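Local coordinates for mutual gliding motility protein C (MglC) (Myxococcus xanthus DK 1622, PDB 7CT3), which belongs to the Roadblock/LC7 family and probably takes part, together with its paralog MglB, in the control of cell polarity during gliding motility, at residues 18-23 with 90-95; 82-87 with 107-112. One frame throughout, in Å; residues are numbered along the deposited sequence.

Overall arrangement
Both contacts use one antiparallel sheet: interaction 1 is a strand pair within it, and interaction 2 sets a helix on one of its faces. Interaction 1 pairs strand 17-24 with strand 90-97 in the middle of the sheet, its centre about 3 Å from the centre of the chain. Interaction 2, whose centre lies about 9 Å from that of interaction 1, brings helix 102-117 to strand 79-87. Strands 90-97 and 79-87 are sheet neighbours, so the contacts meet directly: the backbone N of Leu92 lies 2.8 Å from O of Arg84, a probable hydrogen bond. The segments alternate along the chain, 18-23, 82-87, 90-95 and 107-112, so distant parts meet in one sheet-and-helix layer of the Roadblock/LC7 fold.

Interaction 1 of 2, residues 18-23 with 90-95; sequences LACSVM and YFLVLA
Leu92 overlaps Val22 on one face of the sheet, its CD1 branch 3.8 Å from Val22 CG2 and 4.0 Å from SG of Cys20. Leu94 shares this face, and Leu7 from helix 4-13 and Leu109 from helix 102-117 pack on it, each touching both Cys20 and Leu92. On the reverse face Phe91 lies beside selenomethionine Met23, whose CB sits over the ring in a CH-pi contact. Phe91 holds CG between its backbone N and carbonyl carbon (chi1 61°), a torsion that turns the ring toward the selenomethionine, and the two side chains point the same way. Phe91 also meets Phe25 and, on helix 44-61, Ala61. Met23 and Phe91 form a hydrogen-bonded pair, with Met23 N to Phe91 O and Phe91 N to Met23 O both 2.9 Å and nearly straight. This is the antiparallel pairing of the two central strands of the Roadblock/LC7 sheet, and at the Leu18 end it includes a classic beta bulge, where Leu18 and Ala19 both face Ala95: Leu18 N donates to Ala95 O at 2.7 Å, while the bond from Ala19 N is weak. Midway, a water 2.8 Å from Ser21 OG donates to Val93 O, and the same hydroxyl bonds to Thr32 on the adjoining strand.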
loop_
_atom_site.group_PDB
_atom_site.type_symbol
_atom_site.label_atom_id
_atom_site.label_comp_id
_atom_site.label_asym_id
_atom_site.label_seq_id
_atom_site.Cartn_x
_atom_site.Cartn_y
_atom_site.Cartn_z
ATOM N N LEU A 18 9.726 0.059 -12.691
ATOM C CA LEU A 18 9.188 -0.290 -14.034
ATOM C C LEU A 18 8.778 1.001 -14.748
ATOM O O LEU A 18 9.101 1.167 -15.934
ATOM C CB LEU A 18 7.971 -1.208 -13.879
ATOM C CG LEU A 18 8.242 -2.706 -13.745
ATOM C CD1 LEU A 18 9.492 -2.986 -12.931
ATOM C CD2 LEU A 18 7.043 -3.409 -13.133
ATOM N N ALA A 19 8.057 1.867 -14.041
ATOM C CA ALA A 19 7.389 3.049 -14.619
ATOM C C ALA A 19 6.972 4.002 -13.503
ATOM O O ALA A 19 6.671 3.529 -12.384
ATOM C CB ALA A 19 6.191 2.611 -15.427
ATOM N N CYS A 20 6.941 5.292 -13.820
ATOM C CA CYS A 20 6.286 6.340 -13.005
ATOM C C CYS A 20 5.360 7.131 -13.927
ATOM O O CYS A 20 5.821 7.557 -15.002
ATOM C CB CYS A 20 7.307 7.233 -12.320
ATOM S SG CYS A 20 6.578 8.242 -11.008
ATOM N N SER A 21 4.091 7.262 -13.548
ATOM C CA SER A 21 3.021 7.780 -14.434
ATOM C C SER A 21 2.116 8.738 -13.667
ATOM O O SER A 21 2.014 8.603 -12.440
ATOM C CB SER A 21 2.230 6.649 -15.021
ATOM O OG SER A 21 3.097 5.672 -15.575
ATOM N N VAL A 22 1.489 9.662 -14.392
ATOM C CA VAL A 22 0.299 10.420 -13.912
ATOM C C VAL A 22 -0.924 9.851 -14.625
ATOM O O VAL A 22 -0.947 9.720 -15.849
ATOM C CB VAL A 22 0.469 11.936 -14.113
ATOM C CG1 VAL A 22 -0.783 12.702 -13.715
ATOM C CG2 VAL A 22 1.675 12.455 -13.341
HETATM N N MSE A 23 -1.924 9.502 -13.816
HETATM C CA MSE A 23 -3.132 8.831 -14.259
HETATM C C MSE A 23 -4.328 9.654 -13.785
HETATM O O MSE A 23 -4.295 10.213 -12.696
HETATM C CB MSE A 23 -3.130 7.416 -13.667
HETATM C CG MSE A 23 -4.440 6.676 -13.758
HETATM SE SE MSE A 23 -4.674 5.924 -15.539
HETATM C CE MSE A 23 -3.015 4.941 -15.922
ATOM N N TYR A 90 -6.182 13.834 -10.754
ATOM C CA TYR A 90 -4.959 13.079 -11.139
ATOM C C TYR A 90 -4.229 12.508 -9.920
ATOM O O TYR A 90 -4.174 13.155 -8.846
ATOM C CB TYR A 90 -4.008 13.973 -11.936
ATOM C CG TYR A 90 -4.612 14.549 -13.190
ATOM C CD1 TYR A 90 -5.022 13.726 -14.226
ATOM C CD2 TYR A 90 -4.788 15.915 -13.336
ATOM C CE1 TYR A 90 -5.596 14.246 -15.375
ATOM C CE2 TYR A 90 -5.355 16.451 -14.481
ATOM C CZ TYR A 90 -5.758 15.612 -15.507
ATOM O OH TYR A 90 -6.317 16.129 -16.640
ATOM N N PHE A 91 -3.639 11.326 -10.100
ATOM C CA PHE A 91 -2.716 10.710 -9.116
ATOM C C PHE A 91 -1.426 10.287 -9.817
ATOM O O PHE A 91 -1.390 10.108 -11.047
ATOM C CB PHE A 91 -3.369 9.550 -8.365
ATOM C CG PHE A 91 -3.831 8.381 -9.194
ATOM C CD1 PHE A 91 -5.074 8.401 -9.810
ATOM C CD2 PHE A 91 -3.046 7.242 -9.317
ATOM C CE1 PHE A 91 -5.513 7.316 -10.551
ATOM C CE2 PHE A 91 -3.494 6.152 -10.050
ATOM C CZ PHE A 91 -4.726 6.193 -10.666
ATOM N N LEU A 92 -0.386 10.152 -9.003
ATOM C CA LEU A 92 0.982 9.762 -9.397
ATOM C C LEU A 92 1.169 8.302 -8.985
ATOM O O LEU A 92 0.822 7.986 -7.836
ATOM C CB LEU A 92 1.919 10.709 -8.645
ATOM C CG LEU A 92 3.403 10.621 -8.968
ATOM C CD1 LEU A 92 3.671 10.924 -10.432
ATOM C CD2 LEU A 92 4.170 11.575 -8.068
ATOM N N VAL A 93 1.644 7.439 -9.883
ATOM C CA VAL A 93 1.839 5.990 -9.579
ATOM C C VAL A 93 3.261 5.582 -9.966
ATOM O O VAL A 93 3.671 5.828 -11.112
ATOM C CB VAL A 93 0.777 5.088 -10.243
ATOM C CG1 VAL A 93 0.588 5.384 -11.717
ATOM C CG2 VAL A 93 1.077 3.610 -10.030
ATOM N N LEU A 94 3.977 4.987 -9.010
ATOM C CA LEU A 94 5.262 4.291 -9.223
ATOM C C LEU A 94 5.011 2.785 -9.146
ATOM O O LEU A 94 4.407 2.332 -8.152
ATOM C CB LEU A 94 6.258 4.745 -8.154
ATOM C CG LEU A 94 7.555 3.944 -8.076
ATOM C CD1 LEU A 94 8.343 4.048 -9.375
ATOM C CD2 LEU A 94 8.392 4.417 -6.898
ATOM N N ALA A 95 5.435 2.052 -10.173
ATOM C CA ALA A 95 5.440 0.573 -10.204
ATOM C C ALA A 95 6.897 0.118 -10.183
ATOM O O ALA A 95 7.697 0.674 -10.964
ATOM C CB ALA A 95 4.719 0.062 -11.425
HETATM O O HOH W 1 3.475 3.887 -13.490
#

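Interaction 2 of 2, residues 82-87 with 107-112; sequences VMRLVS and YVLRVT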
loop_
_atom_site.group_PDB
_atom_site.type_symbol
_atom_site.label_atom_id
_atom_site.label_comp_id
_atom_site.label_asym_id
_atom_site.label_seq_id
_atom_site.Cartn_x
_atom_site.Cartn_y
_atom_site.Cartn_z
ATOM N N VAL A 82 3.152 2.385 -5.541
ATOM C CA VAL A 82 2.982 3.508 -4.581
ATOM C C VAL A 82 2.270 4.611 -5.347
ATOM O O VAL A 82 2.693 4.945 -6.453
ATOM C CB VAL A 82 4.330 4.022 -4.043
ATOM C CG1 VAL A 82 4.116 4.983 -2.887
ATOM C CG2 VAL A 82 5.262 2.894 -3.652
HETATM N N MSE A 83 1.222 5.171 -4.738
HETATM C CA MSE A 83 0.428 6.206 -5.374
HETATM C C MSE A 83 0.208 7.359 -4.403
HETATM O O MSE A 83 -0.005 7.129 -3.213
HETATM C CB MSE A 83 -0.918 5.635 -5.819
HETATM C CG MSE A 83 -0.810 4.589 -6.889
HETATM SE SE MSE A 83 -2.549 3.775 -7.173
HETATM C CE MSE A 83 -2.622 2.378 -5.800
ATOM N N ARG A 84 0.248 8.585 -4.943
ATOM C CA ARG A 84 -0.049 9.799 -4.199
ATOM C C ARG A 84 -0.931 10.719 -5.051
ATOM O O ARG A 84 -0.879 10.624 -6.293
ATOM C CB ARG A 84 1.234 10.540 -3.807
ATOM C CG ARG A 84 2.050 9.836 -2.735
ATOM C CD ARG A 84 3.200 10.672 -2.207
ATOM N NE ARG A 84 3.659 10.060 -0.972
ATOM C CZ ARG A 84 3.310 10.431 0.257
ATOM N NH1 ARG A 84 2.533 11.481 0.463
ATOM N NH2 ARG A 84 3.775 9.757 1.288
ATOM N N LEU A 85 -1.700 11.587 -4.392
ATOM C CA LEU A 85 -2.621 12.552 -5.042
ATOM C C LEU A 85 -1.813 13.721 -5.612
ATOM O O LEU A 85 -0.945 14.243 -4.901
ATOM C CB LEU A 85 -3.636 13.040 -4.005
ATOM C CG LEU A 85 -4.829 13.803 -4.574
ATOM C CD1 LEU A 85 -5.688 12.889 -5.434
ATOM C CD2 LEU A 85 -5.652 14.419 -3.453
ATOM N N VAL A 86 -2.094 14.129 -6.849
ATOM C CA VAL A 86 -1.455 15.337 -7.451
ATOM C C VAL A 86 -2.512 16.425 -7.696
ATOM O O VAL A 86 -2.132 17.603 -7.681
ATOM C CB VAL A 86 -0.632 15.000 -8.709
ATOM C CG1 VAL A 86 0.688 14.336 -8.345
ATOM C CG2 VAL A 86 -1.394 14.138 -9.686
ATOM N N SER A 87 -3.785 16.069 -7.893
ATOM C CA SER A 87 -4.907 17.040 -8.005
ATOM C C SER A 87 -6.233 16.311 -7.806
ATOM O O SER A 87 -6.259 15.087 -7.732
ATOM C CB SER A 87 -4.854 17.780 -9.328
ATOM O OG SER A 87 -5.459 17.029 -10.368
ATOM N N TYR A 107 9.797 6.848 -0.404
ATOM C CA TYR A 107 10.523 8.095 -0.052
ATOM C C TYR A 107 10.601 9.009 -1.283
ATOM O O TYR A 107 10.218 10.187 -1.197
ATOM C CB TYR A 107 11.901 7.761 0.522
ATOM C CG TYR A 107 12.833 8.940 0.588
ATOM C CD1 TYR A 107 12.735 9.878 1.603
ATOM C CD2 TYR A 107 13.793 9.135 -0.391
ATOM C CE1 TYR A 107 13.581 10.974 1.654
ATOM C CE2 TYR A 107 14.640 10.227 -0.357
ATOM C CZ TYR A 107 14.540 11.145 0.672
ATOM O OH TYR A 107 15.381 12.218 0.711
ATOM N N VAL A 108 11.076 8.483 -2.412
ATOM C CA VAL A 108 11.287 9.300 -3.643
ATOM C C VAL A 108 9.932 9.827 -4.143
ATOM O O VAL A 108 9.871 11.003 -4.539
ATOM C CB VAL A 108 12.050 8.518 -4.725
ATOM C CG1 VAL A 108 12.063 9.270 -6.044
ATOM C CG2 VAL A 108 13.472 8.205 -4.279
ATOM N N LEU A 109 8.867 9.022 -4.119
ATOM C CA LEU A 109 7.550 9.508 -4.606
ATOM C C LEU A 109 7.043 10.626 -3.687
ATOM O O LEU A 109 6.465 11.596 -4.213
ATOM C CB LEU A 109 6.536 8.368 -4.719
ATOM C CG LEU A 109 5.430 8.647 -5.735
ATOM C CD1 LEU A 109 5.994 8.651 -7.151
ATOM C CD2 LEU A 109 4.292 7.651 -5.614
ATOM N N ARG A 110 7.260 10.515 -2.374
ATOM C CA ARG A 110 6.840 11.556 -1.395
ATOM C C ARG A 110 7.562 12.872 -1.719
ATOM O O ARG A 110 6.914 13.931 -1.676
ATOM C CB ARG A 110 7.096 11.105 0.048
ATOM C CG ARG A 110 6.593 12.088 1.095
ATOM C CD ARG A 110 6.694 11.577 2.524
ATOM N NE ARG A 110 8.056 11.221 2.911
ATOM C CZ ARG A 110 9.004 12.074 3.321
ATOM N NH1 ARG A 110 8.771 13.376 3.402
ATOM N NH2 ARG A 110 10.199 11.612 3.643
ATOM N N VAL A 111 8.850 12.803 -2.057
ATOM C CA VAL A 111 9.690 13.986 -2.406
ATOM C C VAL A 111 9.233 14.582 -3.747
ATOM O O VAL A 111 9.256 15.816 -3.878
ATOM C CB VAL A 111 11.182 13.603 -2.437
ATOM C CG1 VAL A 111 12.033 14.669 -3.111
ATOM C CG2 VAL A 111 11.700 13.300 -1.038
ATOM N N THR A 112 8.851 13.744 -4.713
ATOM C CA THR A 112 8.577 14.164 -6.114
ATOM C C THR A 112 7.142 14.699 -6.260
ATOM O O THR A 112 6.944 15.597 -7.097
ATOM C CB THR A 112 8.875 13.017 -7.088
ATOM O OG1 THR A 112 10.188 12.533 -6.797
ATOM C CG2 THR A 112 8.797 13.444 -8.536
#
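Leu109 and Arg84 carry most of this contact, with Arg110 as the third partner, and each meets the other segment in a different way. Leu109, on helix 107-112, sends its CD2 branch against strand 82-85, where the methyl lies 3.3 Å from Val82 O and 3.8 Å from Val82 CG1. With CG anti to the backbone N (chi1 -155°), the leucine reaches out from the helix and slides past Val82 in the opposite direction. Its methyl thus rests on the backbone as well as on the side chain of the strand, while the carbonyl oxygen it touches is engaged by Leu94 of the neighbouring strand. Arg84 leaves the same side of the strand two residues on. Its chain is extended from CG to NE, which carries the group across from the strand to the helix and brings NE to 3.5 Å from Arg110 CA. One face of the guanidinium is overlaid by Arg110 CG, 3.6 Å above the plane and offset toward the rim. The two arginines run side by side, yet their guanidinium planes are turned 74° apart, so this is no stack of the two groups. Were Arg84 an alanine, Arg110 CA and CG would probably lose the flat group against them, and Glu71 its long, weak ion pair.

Helix 107-112 and strand 82-85 run 18° apart in direction, part of the helix-on-sheet layering of the Roadblock/LC7 fold. No hydrogen bond crosses between the two segments: adhesion comes from apolar contact and from the carbon chain of one arginine against the guanidinium of another. Arg110 bends at chi3, and Arg84 NH2 stays 4.8 Å from Arg110 NE, a spacing likely to moderate the repulsion between like charges without removing it.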